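Local coordinates for arginase, mitochondrial (Medicago truncatula, PDB 6VSS), which hydrolyses L-arginine to urea and L-ornithine with two manganese ions per subunit, and also converts agmatine to putrescine, at residues G158-S163 against G307-E312; D184-L189 against D269-D274; L67-G72 against P153-G158. All coordinates share one frame; numbering follows the deposited sequence.

Interaction 1: G158-S163 against G307-E312. With MN (manganese (II) ion), chain J.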
ATOM      1  N   GLY B 158       2.634 -17.286  15.808  1.00 23.23           N
ATOM      2  CA  GLY B 158       3.869 -17.779  16.365  1.00 24.06           C
ATOM      3  C   GLY B 158       4.800 -18.269  15.281  1.00 24.09           C
ATOM      4  O   GLY B 158       4.330 -18.737  14.242  1.00 25.15           O
ATOM      5  N   ASP B 159       6.096 -18.192  15.529  1.00 25.73           N
ATOM      6  CA  ASP B 159       7.128 -18.743  14.610  1.00 25.53           C
ATOM      7  C   ASP B 159       7.246 -20.251  14.801  1.00 26.51           C
ATOM      8  O   ASP B 159       6.620 -20.847  15.730  1.00 27.84           O
ATOM      9  CB  ASP B 159       8.408 -17.959  14.780  1.00 26.75           C
ATOM     10  CG  ASP B 159       9.201 -18.355  16.006  1.00 27.35           C
ATOM     11  OD1 ASP B 159       9.105 -19.524  16.355  1.00 26.07           O
ATOM     12  OD2 ASP B 159       9.949 -17.454  16.546  1.00 29.10           O
ATOM     13  N   HIS B 160       7.984 -20.897  13.906  1.00 26.66           N
ATOM     14  CA  HIS B 160       7.878 -22.344  13.757  1.00 27.89           C
ATOM     15  C   HIS B 160       8.516 -23.048  14.955  1.00 27.29           C
ATOM     16  O   HIS B 160       8.249 -24.214  15.065  1.00 29.79           O
ATOM     17  CB  HIS B 160       8.382 -22.800  12.377  1.00 29.24           C
ATOM     18  CG  HIS B 160       7.589 -23.956  11.883  1.00 29.56           C
ATOM     19  ND1 HIS B 160       7.479 -24.296  10.551  1.00 31.58           N
ATOM     20  CD2 HIS B 160       6.920 -24.906  12.568  1.00 29.41           C
ATOM     21  CE1 HIS B 160       6.660 -25.340  10.455  1.00 30.04           C
ATOM     22  NE2 HIS B 160       6.340 -25.746  11.662  1.00 28.38           N
ATOM     23  N   SER B 161       9.272 -22.374  15.820  1.00 27.50           N
ATOM     24  CA  SER B 161       9.998 -22.977  16.981  1.00 28.03           C
ATOM     25  C   SER B 161       9.020 -23.725  17.893  1.00 28.06           C
ATOM     26  O   SER B 161       9.445 -24.717  18.621  1.00 30.16           O
ATOM     27  CB  SER B 161      10.744 -21.935  17.775  1.00 28.20           C
ATOM     28  OG  SER B 161       9.865 -20.943  18.271  1.00 27.86           O
ATOM     29  N   ILE B 162       7.778 -23.277  17.885  1.00 27.21           N
ATOM     30  CA  ILE B 162       6.746 -23.762  18.838  1.00 27.95           C
ATOM     31  C   ILE B 162       6.402 -25.231  18.530  1.00 27.50           C
ATOM     32  O   ILE B 162       6.012 -25.975  19.452  1.00 30.06           O
ATOM     33  CB  ILE B 162       5.517 -22.826  18.818  1.00 27.61           C
ATOM     34  CG1 ILE B 162       4.772 -22.909  17.491  1.00 27.18           C
ATOM     35  CG2 ILE B 162       5.887 -21.392  19.155  1.00 27.36           C
ATOM     36  CD1 ILE B 162       3.467 -22.269  17.558  1.00 27.04           C
ATOM     37  N   SER B 163       6.591 -25.709  17.316  1.00 27.72           N
ATOM     38  CA  SER B 163       6.138 -27.076  16.952  1.00 27.65           C
ATOM     39  C   SER B 163       6.913 -28.089  17.803  1.00 28.22           C
ATOM     40  O   SER B 163       6.340 -29.103  18.164  1.00 26.79           O
ATOM     41  CB  SER B 163       6.293 -27.352  15.494  1.00 29.21           C
ATOM     42  OG  SER B 163       5.436 -26.554  14.685  1.00 28.17           O
ATOM     43  N   GLY B 307      -3.124 -33.720  16.539  1.00 31.83           N
ATOM     44  CA  GLY B 307      -2.850 -32.296  16.746  1.00 29.40           C
ATOM     45  C   GLY B 307      -2.409 -31.630  15.471  1.00 29.26           C
ATOM     46  O   GLY B 307      -2.151 -32.319  14.491  1.00 28.23           O
ATOM     47  N   GLY B 308      -2.190 -30.316  15.536  1.00 28.52           N
ATOM     48  CA  GLY B 308      -1.758 -29.574  14.356  1.00 29.36           C
ATOM     49  C   GLY B 308      -1.392 -28.156  14.721  1.00 28.90           C
ATOM     50  O   GLY B 308      -1.619 -27.734  15.840  1.00 27.95           O
ATOM     51  N   ASP B 309      -0.791 -27.451  13.788  1.00 28.78           N
ATOM     52  CA  ASP B 309      -0.422 -26.043  14.021  1.00 27.44           C
ATOM     53  C   ASP B 309      -0.457 -25.296  12.687  1.00 25.76           C
ATOM     54  O   ASP B 309      -0.424 -25.907  11.586  1.00 27.37           O
ATOM     55  CB  ASP B 309       0.859 -25.946  14.843  1.00 27.78           C
ATOM     56  CG  ASP B 309       2.067 -26.469  14.128  1.00 29.52           C
ATOM     57  OD1 ASP B 309       2.293 -26.005  12.977  1.00 28.21           O
ATOM     58  OD2 ASP B 309       2.812 -27.287  14.749  1.00 30.80           O
ATOM     59  N   VAL B 310      -0.691 -24.016  12.792  1.00 23.69           N
ATOM     60  CA  VAL B 310      -0.567 -23.057  11.676  1.00 22.49           C
ATOM     61  C   VAL B 310       0.333 -21.923  12.151  1.00 21.74           C
ATOM     62  O   VAL B 310      -0.069 -21.266  13.088  1.00 21.13           O
ATOM     63  CB  VAL B 310      -1.932 -22.572  11.195  1.00 22.32           C
ATOM     64  CG1 VAL B 310      -1.755 -21.612  10.020  1.00 22.03           C
ATOM     65  CG2 VAL B 310      -2.796 -23.758  10.803  1.00 22.65           C
ATOM     66  N   VAL B 311       1.540 -21.804  11.558  1.00 21.55           N
ATOM     67  CA  VAL B 311       2.657 -20.951  12.022  1.00 22.10           C
ATOM     68  C   VAL B 311       3.125 -20.003  10.931  1.00 22.23           C
ATOM     69  O   VAL B 311       2.797 -20.267   9.780  1.00 21.12           O
ATOM     70  CB  VAL B 311       3.805 -21.815  12.535  1.00 22.73           C
ATOM     71  CG1 VAL B 311       3.286 -22.677  13.685  1.00 23.19           C
ATOM     72  CG2 VAL B 311       4.441 -22.675  11.468  1.00 23.15           C
ATOM     73  N   GLU B 312       3.801 -18.937  11.386  1.00 21.91           N
ATOM     74  CA  GLU B 312       4.629 -18.033  10.593  1.00 22.30           C
ATOM     75  C   GLU B 312       3.703 -17.086   9.789  1.00 22.37           C
ATOM     76  O   GLU B 312       4.251 -16.277   9.021  1.00 22.21           O
ATOM     77  CB  GLU B 312       5.564 -18.830   9.664  1.00 22.78           C
ATOM     78  CG  GLU B 312       6.727 -19.544  10.352  1.00 23.31           C
ATOM     79  CD  GLU B 312       7.912 -18.739  10.844  1.00 24.17           C
ATOM     80  OE1 GLU B 312       8.616 -19.239  11.782  1.00 25.24           O
ATOM     81  OE2 GLU B 312       8.107 -17.610  10.370  1.00 24.98           O
TER
HETATM   82 MN    MN J 402       8.975 -23.514   9.157  1.00 34.73          MN
HETATM   83  O   HOH W   1      10.457 -22.491   8.149  1.00 29.70           O

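Interaction 2: D184-L189 against D269-D274. With MN (manganese (II) ion), chain I; MN (manganese (II) ion), chain J.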
ATOM      1  N   ASP B 184       6.006 -26.580   4.421  1.00 25.84           N
ATOM      2  CA  ASP B 184       7.004 -25.519   4.663  1.00 26.22           C
ATOM      3  C   ASP B 184       7.777 -25.211   3.375  1.00 25.66           C
ATOM      4  O   ASP B 184       7.976 -26.119   2.609  1.00 26.21           O
ATOM      5  CB  ASP B 184       7.902 -25.997   5.789  1.00 25.99           C
ATOM      6  CG  ASP B 184       8.454 -24.873   6.634  1.00 26.43           C
ATOM      7  OD1 ASP B 184       8.691 -23.751   6.119  1.00 27.77           O
ATOM      8  OD2 ASP B 184       8.510 -25.114   7.821  1.00 29.49           O
ATOM      9  N   ALA B 185       8.254 -23.988   3.174  1.00 25.25           N
ATOM     10  CA  ALA B 185       9.347 -23.697   2.212  1.00 25.43           C
ATOM     11  C   ALA B 185      10.680 -24.275   2.719  1.00 26.61           C
ATOM     12  O   ALA B 185      11.583 -24.549   1.857  1.00 25.82           O
ATOM     13  CB  ALA B 185       9.452 -22.221   1.952  1.00 24.86           C
ATOM     14  N   HIS B 186      10.814 -24.494   4.030  1.00 26.86           N
ATOM     15  CA  HIS B 186      12.113 -24.664   4.728  1.00 28.14           C
ATOM     16  C   HIS B 186      12.046 -25.946   5.522  1.00 28.08           C
ATOM     17  O   HIS B 186      11.046 -26.221   6.152  1.00 26.25           O
ATOM     18  CB  HIS B 186      12.411 -23.522   5.717  1.00 29.64           C
ATOM     19  CG  HIS B 186      12.209 -22.163   5.147  1.00 29.37           C
ATOM     20  ND1 HIS B 186      11.034 -21.404   5.361  1.00 30.52           N
ATOM     21  CD2 HIS B 186      13.022 -21.437   4.336  1.00 30.26           C
ATOM     22  CE1 HIS B 186      11.173 -20.278   4.640  1.00 29.59           C
ATOM     23  NE2 HIS B 186      12.384 -20.259   4.026  1.00 29.38           N
ATOM     24  N   PRO B 187      13.047 -26.839   5.443  1.00 29.62           N
ATOM     25  CA  PRO B 187      12.941 -28.091   6.191  1.00 29.90           C
ATOM     26  C   PRO B 187      12.849 -27.894   7.714  1.00 30.74           C
ATOM     27  O   PRO B 187      12.441 -28.820   8.397  1.00 31.66           O
ATOM     28  CB  PRO B 187      14.198 -28.880   5.780  1.00 30.56           C
ATOM     29  CG  PRO B 187      14.625 -28.271   4.436  1.00 31.22           C
ATOM     30  CD  PRO B 187      14.196 -26.809   4.513  1.00 30.79           C
ATOM     31  N   ASP B 188      13.359 -26.785   8.240  1.00 30.94           N
ATOM     32  CA  ASP B 188      13.479 -26.550   9.698  1.00 31.88           C
ATOM     33  C   ASP B 188      14.180 -27.723  10.394  1.00 33.37           C
ATOM     34  O   ASP B 188      13.816 -28.011  11.528  1.00 31.66           O
ATOM     35  CB  ASP B 188      12.117 -26.313  10.324  1.00 33.21           C
ATOM     36  CG  ASP B 188      11.460 -25.005   9.912  1.00 34.62           C
ATOM     37  OD1 ASP B 188      12.160 -24.190   9.260  1.00 32.41           O
ATOM     38  OD2 ASP B 188      10.286 -24.807  10.308  1.00 37.52           O
ATOM     39  N   LEU B 189      15.286 -28.217   9.818  1.00 36.04           N
ATOM     40  CA  LEU B 189      16.040 -29.384  10.355  1.00 37.00           C
ATOM     41  C   LEU B 189      17.492 -29.039  10.718  1.00 37.88           C
ATOM     42  O   LEU B 189      18.229 -29.972  10.996  1.00 37.06           O
ATOM     43  CB  LEU B 189      15.985 -30.484   9.299  1.00 36.64           C
ATOM     44  CG  LEU B 189      14.726 -31.339   9.374  1.00 37.25           C
ATOM     45  CD1 LEU B 189      14.527 -32.135   8.086  1.00 38.35           C
ATOM     46  CD2 LEU B 189      14.792 -32.282  10.575  1.00 36.74           C
ATOM     47  N   ASP B 269       3.329 -24.458   7.882  1.00 23.51           N
ATOM     48  CA  ASP B 269       4.026 -23.150   7.790  1.00 24.21           C
ATOM     49  C   ASP B 269       3.432 -22.371   6.595  1.00 24.13           C
ATOM     50  O   ASP B 269       3.400 -22.893   5.499  1.00 24.33           O
ATOM     51  CB  ASP B 269       5.531 -23.374   7.794  1.00 25.48           C
ATOM     52  CG  ASP B 269       6.366 -22.100   7.732  1.00 26.13           C
ATOM     53  OD1 ASP B 269       5.804 -21.086   7.242  1.00 25.46           O
ATOM     54  OD2 ASP B 269       7.581 -22.183   8.011  1.00 30.28           O
ATOM     55  N   VAL B 270       2.822 -21.209   6.860  1.00 23.66           N
ATOM     56  CA  VAL B 270       2.150 -20.350   5.835  1.00 23.60           C
ATOM     57  C   VAL B 270       3.145 -20.054   4.698  1.00 22.88           C
ATOM     58  O   VAL B 270       2.674 -19.897   3.565  1.00 22.36           O
ATOM     59  CB  VAL B 270       1.601 -19.050   6.450  1.00 24.46           C
ATOM     60  CG1 VAL B 270       0.941 -18.151   5.386  1.00 24.98           C
ATOM     61  CG2 VAL B 270       0.606 -19.353   7.558  1.00 24.43           C
ATOM     62  N   ASP B 271       4.458 -20.014   4.977  1.00 22.24           N
ATOM     63  CA  ASP B 271       5.476 -19.730   3.919  1.00 23.15           C
ATOM     64  C   ASP B 271       5.656 -20.931   3.007  1.00 22.35           C
ATOM     65  O   ASP B 271       6.273 -20.667   1.972  1.00 23.67           O
ATOM     66  CB  ASP B 271       6.835 -19.196   4.368  1.00 23.54           C
ATOM     67  CG  ASP B 271       7.752 -20.161   5.080  1.00 23.73           C
ATOM     68  OD1 ASP B 271       7.578 -21.359   5.023  1.00 26.33           O
ATOM     69  OD2 ASP B 271       8.592 -19.664   5.753  1.00 27.10           O
ATOM     70  N   SER B 272       4.998 -22.076   3.237  1.00 21.64           N
ATOM     71  CA  SER B 272       4.836 -23.144   2.222  1.00 21.76           C
ATOM     72  C   SER B 272       4.166 -22.581   0.963  1.00 21.76           C
ATOM     73  O   SER B 272       4.532 -22.980  -0.147  1.00 20.72           O
ATOM     74  CB  SER B 272       4.087 -24.344   2.724  1.00 22.71           C
ATOM     75  OG  SER B 272       2.754 -24.039   3.104  1.00 22.87           O
ATOM     76  N   LEU B 273       3.260 -21.640   1.124  1.00 21.79           N
ATOM     77  CA  LEU B 273       2.502 -21.080  -0.021  1.00 22.88           C
ATOM     78  C   LEU B 273       3.345 -20.050  -0.738  1.00 23.87           C
ATOM     79  O   LEU B 273       4.196 -19.377  -0.095  1.00 24.02           O
ATOM     80  CB  LEU B 273       1.235 -20.417   0.484  1.00 22.86           C
ATOM     81  CG  LEU B 273       0.184 -21.369   1.036  1.00 23.39           C
ATOM     82  CD1 LEU B 273      -0.835 -20.609   1.876  1.00 23.37           C
ATOM     83  CD2 LEU B 273      -0.499 -22.092  -0.100  1.00 23.57           C
ATOM     84  N   ASP B 274       3.125 -19.948  -2.047  1.00 25.13           N
ATOM     85  CA  ASP B 274       3.801 -18.920  -2.851  1.00 24.45           C
ATOM     86  C   ASP B 274       3.516 -17.567  -2.195  1.00 23.57           C
ATOM     87  O   ASP B 274       2.437 -17.288  -1.662  1.00 22.84           O
ATOM     88  CB  ASP B 274       3.341 -18.936  -4.290  1.00 25.67           C
ATOM     89  CG  ASP B 274       4.303 -18.141  -5.150  1.00 26.84           C
ATOM     90  OD1 ASP B 274       5.368 -18.661  -5.510  1.00 26.36           O
ATOM     91  OD2 ASP B 274       3.968 -16.997  -5.458  1.00 31.50           O
TER
HETATM   92 MN    MN I 401       9.130 -21.629   6.672  1.00 29.23          MN
HETATM   93 MN    MN J 402       8.975 -23.514   9.157  1.00 34.73          MN
HETATM   94  O   HOH W   1      10.457 -22.491   8.149  1.00 29.70           O

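Interaction 3: L67-G72 against P153-G158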
ATOM      1  N   LEU B  67      -5.264 -23.031  20.513  1.00 24.57           N
ATOM      2  CA  LEU B  67      -4.298 -22.513  21.515  1.00 24.77           C
ATOM      3  C   LEU B  67      -3.281 -21.643  20.787  1.00 24.18           C
ATOM      4  O   LEU B  67      -2.549 -22.169  19.920  1.00 23.91           O
ATOM      5  CB  LEU B  67      -3.675 -23.720  22.240  1.00 26.36           C
ATOM      6  CG  LEU B  67      -2.706 -23.386  23.359  1.00 27.50           C
ATOM      7  CD1 LEU B  67      -3.469 -23.010  24.623  1.00 28.39           C
ATOM      8  CD2 LEU B  67      -1.762 -24.546  23.626  1.00 28.93           C
ATOM      9  N   GLY B  68      -3.331 -20.337  21.045  1.00 24.71           N
ATOM     10  CA  GLY B  68      -2.354 -19.336  20.618  1.00 25.62           C
ATOM     11  C   GLY B  68      -1.056 -19.443  21.403  1.00 26.74           C
ATOM     12  O   GLY B  68      -1.086 -19.611  22.669  1.00 25.90           O
ATOM     13  N   VAL B  69       0.056 -19.385  20.656  1.00 27.78           N
ATOM     14  CA  VAL B  69       1.423 -19.231  21.223  1.00 28.66           C
ATOM     15  C   VAL B  69       2.068 -18.078  20.465  1.00 29.43           C
ATOM     16  O   VAL B  69       2.729 -18.295  19.443  1.00 28.14           O
ATOM     17  CB  VAL B  69       2.194 -20.554  21.133  1.00 28.75           C
ATOM     18  CG1 VAL B  69       3.523 -20.449  21.849  1.00 29.29           C
ATOM     19  CG2 VAL B  69       1.364 -21.724  21.652  1.00 28.34           C
ATOM     20  N   PRO B  70       1.761 -16.830  20.922  1.00 29.58           N
ATOM     21  CA  PRO B  70       2.248 -15.592  20.310  1.00 29.31           C
ATOM     22  C   PRO B  70       3.721 -15.306  20.659  1.00 31.03           C
ATOM     23  O   PRO B  70       3.988 -14.481  21.451  1.00 30.83           O
ATOM     24  CB  PRO B  70       1.313 -14.547  20.912  1.00 29.58           C
ATOM     25  CG  PRO B  70       0.997 -15.123  22.294  1.00 29.54           C
ATOM     26  CD  PRO B  70       0.837 -16.598  22.050  1.00 29.20           C
ATOM     27  N   LEU B  71       4.616 -16.070  20.037  1.00 30.55           N
ATOM     28  CA  LEU B  71       6.076 -16.082  20.240  1.00 31.57           C
ATOM     29  C   LEU B  71       6.753 -15.870  18.889  1.00 31.12           C
ATOM     30  O   LEU B  71       6.492 -16.648  17.937  1.00 29.91           O
ATOM     31  CB  LEU B  71       6.391 -17.440  20.840  1.00 32.63           C
ATOM     32  CG  LEU B  71       7.837 -17.684  21.205  1.00 33.83           C
ATOM     33  CD1 LEU B  71       7.907 -18.808  22.221  1.00 34.64           C
ATOM     34  CD2 LEU B  71       8.674 -17.991  19.959  1.00 32.40           C
ATOM     35  N   GLY B  72       7.557 -14.808  18.799  1.00 31.64           N
ATOM     36  CA  GLY B  72       8.292 -14.385  17.593  1.00 30.90           C
ATOM     37  C   GLY B  72       9.762 -14.350  17.851  1.00 31.87           C
ATOM     38  O   GLY B  72      10.513 -14.186  16.863  1.00 30.94           O
ATOM     39  N   PRO B 153      -5.662 -30.188  20.297  1.00 29.41           N
ATOM     40  CA  PRO B 153      -4.953 -28.918  20.141  1.00 29.67           C
ATOM     41  C   PRO B 153      -4.635 -28.565  18.684  1.00 28.33           C
ATOM     42  O   PRO B 153      -3.919 -29.322  18.012  1.00 27.21           O
ATOM     43  CB  PRO B 153      -3.657 -29.151  20.916  1.00 30.07           C
ATOM     44  CG  PRO B 153      -3.436 -30.605  20.730  1.00 31.35           C
ATOM     45  CD  PRO B 153      -4.821 -31.177  20.970  1.00 30.86           C
ATOM     46  N   LEU B 154      -5.231 -27.472  18.226  1.00 27.65           N
ATOM     47  CA  LEU B 154      -4.869 -26.790  16.954  1.00 26.53           C
ATOM     48  C   LEU B 154      -4.152 -25.485  17.371  1.00 25.14           C
ATOM     49  O   LEU B 154      -4.768 -24.544  17.823  1.00 23.33           O
ATOM     50  CB  LEU B 154      -6.119 -26.631  16.082  1.00 26.15           C
ATOM     51  CG  LEU B 154      -5.843 -26.436  14.589  1.00 26.76           C
ATOM     52  CD1 LEU B 154      -7.139 -26.444  13.752  1.00 27.12           C
ATOM     53  CD2 LEU B 154      -5.108 -25.100  14.384  1.00 25.71           C
ATOM     54  N   VAL B 155      -2.823 -25.529  17.381  1.00 25.54           N
ATOM     55  CA  VAL B 155      -1.979 -24.415  17.861  1.00 25.35           C
ATOM     56  C   VAL B 155      -1.885 -23.316  16.797  1.00 24.72           C
ATOM     57  O   VAL B 155      -1.605 -23.618  15.595  1.00 24.84           O
ATOM     58  CB  VAL B 155      -0.631 -24.953  18.341  1.00 25.80           C
ATOM     59  CG1 VAL B 155       0.335 -23.839  18.677  1.00 25.52           C
ATOM     60  CG2 VAL B 155      -0.833 -25.902  19.536  1.00 25.74           C
ATOM     61  N   LEU B 156      -2.056 -22.061  17.209  1.00 24.35           N
ATOM     62  CA  LEU B 156      -1.775 -20.905  16.304  1.00 24.41           C
ATOM     63  C   LEU B 156      -0.476 -20.235  16.733  1.00 24.65           C
ATOM     64  O   LEU B 156      -0.373 -19.846  17.948  1.00 23.95           O
ATOM     65  CB  LEU B 156      -2.890 -19.889  16.390  1.00 24.65           C
ATOM     66  CG  LEU B 156      -4.277 -20.438  16.168  1.00 24.86           C
ATOM     67  CD1 LEU B 156      -5.242 -19.304  16.376  1.00 25.82           C
ATOM     68  CD2 LEU B 156      -4.406 -21.049  14.784  1.00 25.63           C
ATOM     69  N   GLY B 157       0.518 -20.239  15.820  1.00 24.35           N
ATOM     70  CA  GLY B 157       1.791 -19.523  16.034  1.00 23.35           C
ATOM     71  C   GLY B 157       1.602 -18.088  15.575  1.00 23.24           C
ATOM     72  O   GLY B 157       0.575 -17.734  14.980  1.00 21.35           O
ATOM     73  N   GLY B 158       2.634 -17.286  15.808  1.00 23.23           N
ATOM     74  CA  GLY B 158       3.869 -17.779  16.365  1.00 24.06           C
ATOM     75  C   GLY B 158       4.800 -18.269  15.281  1.00 24.09           C
ATOM     76  O   GLY B 158       4.330 -18.737  14.242  1.00 25.15           O
TER

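Interaction 1: G158-S163 against G307-E312
One methyl group of V311 sits squarely over the ring of the metal-binding histidine H160. V311 CG2 lies 3.4 Å from the centroid of the H160 ring and only 5° off its normal, a close CH-pi contact. The valine crosses the imidazole at about a right angle. Its CG2 stands between the backbone N and the carbonyl carbon, which aims this methyl at the ring. The other methyl, CG1, lies beside the backbone N and meets I162 CD1 at 3.9 Å. The ring is also held by its nitrogens. H160 ND1 binds one manganese at 2.2 Å, while NE2 bonds to the hydroxyl of S267. S267 is the second-shell residue, and D309 OD1 in turn holds S267. The other oxygen of D309, OD2, accepts from S163 OG at 2.7 Å, with OG lying 43° out of the carboxylate plane, and is also bonded to Y265 OH. The buried carboxylate is therefore gripped by hydroxyls at both oxygens.

E312 closes the far end of the contact. Its N donates at 2.9 Å to O of G158, a residue that follows a cis peptide bond. Its side chain bends at chi2 (-75°), and this brings OE1 back to the turn. There it accepts from H160 N at 2.8 Å on the anti side, somewhat out of the carboxylate plane, in a bent bond. H200 is a second partner of that oxygen. The turn itself is braced by D159, whose OD1 accepts from S161 N at 2.9 Å in an Asx turn and also from S161 OG. The arrangement is that of the arginase active site, built at the C-terminal ends of parallel strands: H160 is a manganese ligand, and E312 is thought to bind substrate.

Interaction 2: D184-L189 against D269-D274
This is a metal-centred contact between two loops, each following a strand of the central parallel sheet. D184, H186 and D188 face D269 and D271 across two manganese ions. Two carboxylates bridge the pair in different ways. D184 gives one oxygen to each metal, whereas D269 uses OD2 alone, at 2.1 Å from the manganese of chain I and 2.2 Å from that of chain J. Their carboxylate planes are turned 63° apart. D184 OD1 and D269 OD2 approach to 2.7 Å, a closeness that the manganese of chain I, bound by both, probably makes tolerable.

D271 grips the chain I metal with both oxygens, and H186 ND1 joins it at 2.3 Å. D188 OD2 binds the other ion, as does H160. A water bridges the metals and donates to D188 OD1 at 2.6 Å.

The loops are also tied directly. A185 N donates to D271 OD1 at 3.3 Å, coming from 37° above the carboxylate plane. Asx turns at D184 and D269 shape the two loops; in the second, D269 OD1 accepts from D271 N. Further out, H182 bonds to D184 OD2 and E285 to H186 NE2.

Strands 178-183 and 264-269 are neighbours in the sheet and lead into these loops. Helix 203-209 packs on D188 and L189, helix 226-234 on P187 and L189, and helix 323-339 on V270 and L273.

Interaction 3: L67-G72 against P153-G158
V155 stands on the face of the sheet shared with L67 and V69, and touches strand 63-69 from there. Its CB lies 3.7 Å from L67 O. From there the two methyls part. CG1, trans to the backbone N (chi1 173°), stays near L67 O and ends 3.8 Å from V69 CG2. CG2 takes the place beside the backbone N. It is 4.1 Å from L67 O and has L67 CD2 as a looser neighbour. V155 thus packs against L67 and V69 of the neighbouring strand, and its side chain crosses that of V69 at a slant.

The backbones pair in parallel, with L67 beside V155 and G68 beside L156. L67 N donates to L154 O at 3.1 Å, L156 N to L67 O at 2.8 Å, and V69 N to L156 O at 2.8 Å. The third bond is the straightest, 169° at the hydrogen. CA-H...O contacts accompany these bonds, as from V155 CA to L67 O. G158 CA lies 3.3 Å from both V69 O and L71 O.

Strands 63-69 and 151-157 are adjacent inside the sheet. Strand 113-118 lies beyond the first and strand 305-311 beyond the second. Helix 131-146 packs on L67, V69 and L71, and helix 121-125 on V69, P70 and L71. Helix 323-339 packs on L154 and L156 from the other face.

In the fold
All three contacts belong to one parallel sheet and the loops at the C-terminal ends of its strands. Interaction 3 closes first along the chain; interaction 1 opens at the shared G158 and encloses interaction 2. The centres of interactions 1 and 3 are about 6 Å apart. Strand 151-157 joins them, lying between 63-69 and 305-311. Interaction 2 is centred about 11 Å from interaction 1 and meets it at the chain J manganese, the bridging water and a probable backbone bond between V270 and V311. Interactions 2 and 3 do not touch, their nearest atoms being about 8 Å apart. The series runs from paired sheet strands, through a histidine-bearing turn, to the two-metal site where arginine is hydrolysed.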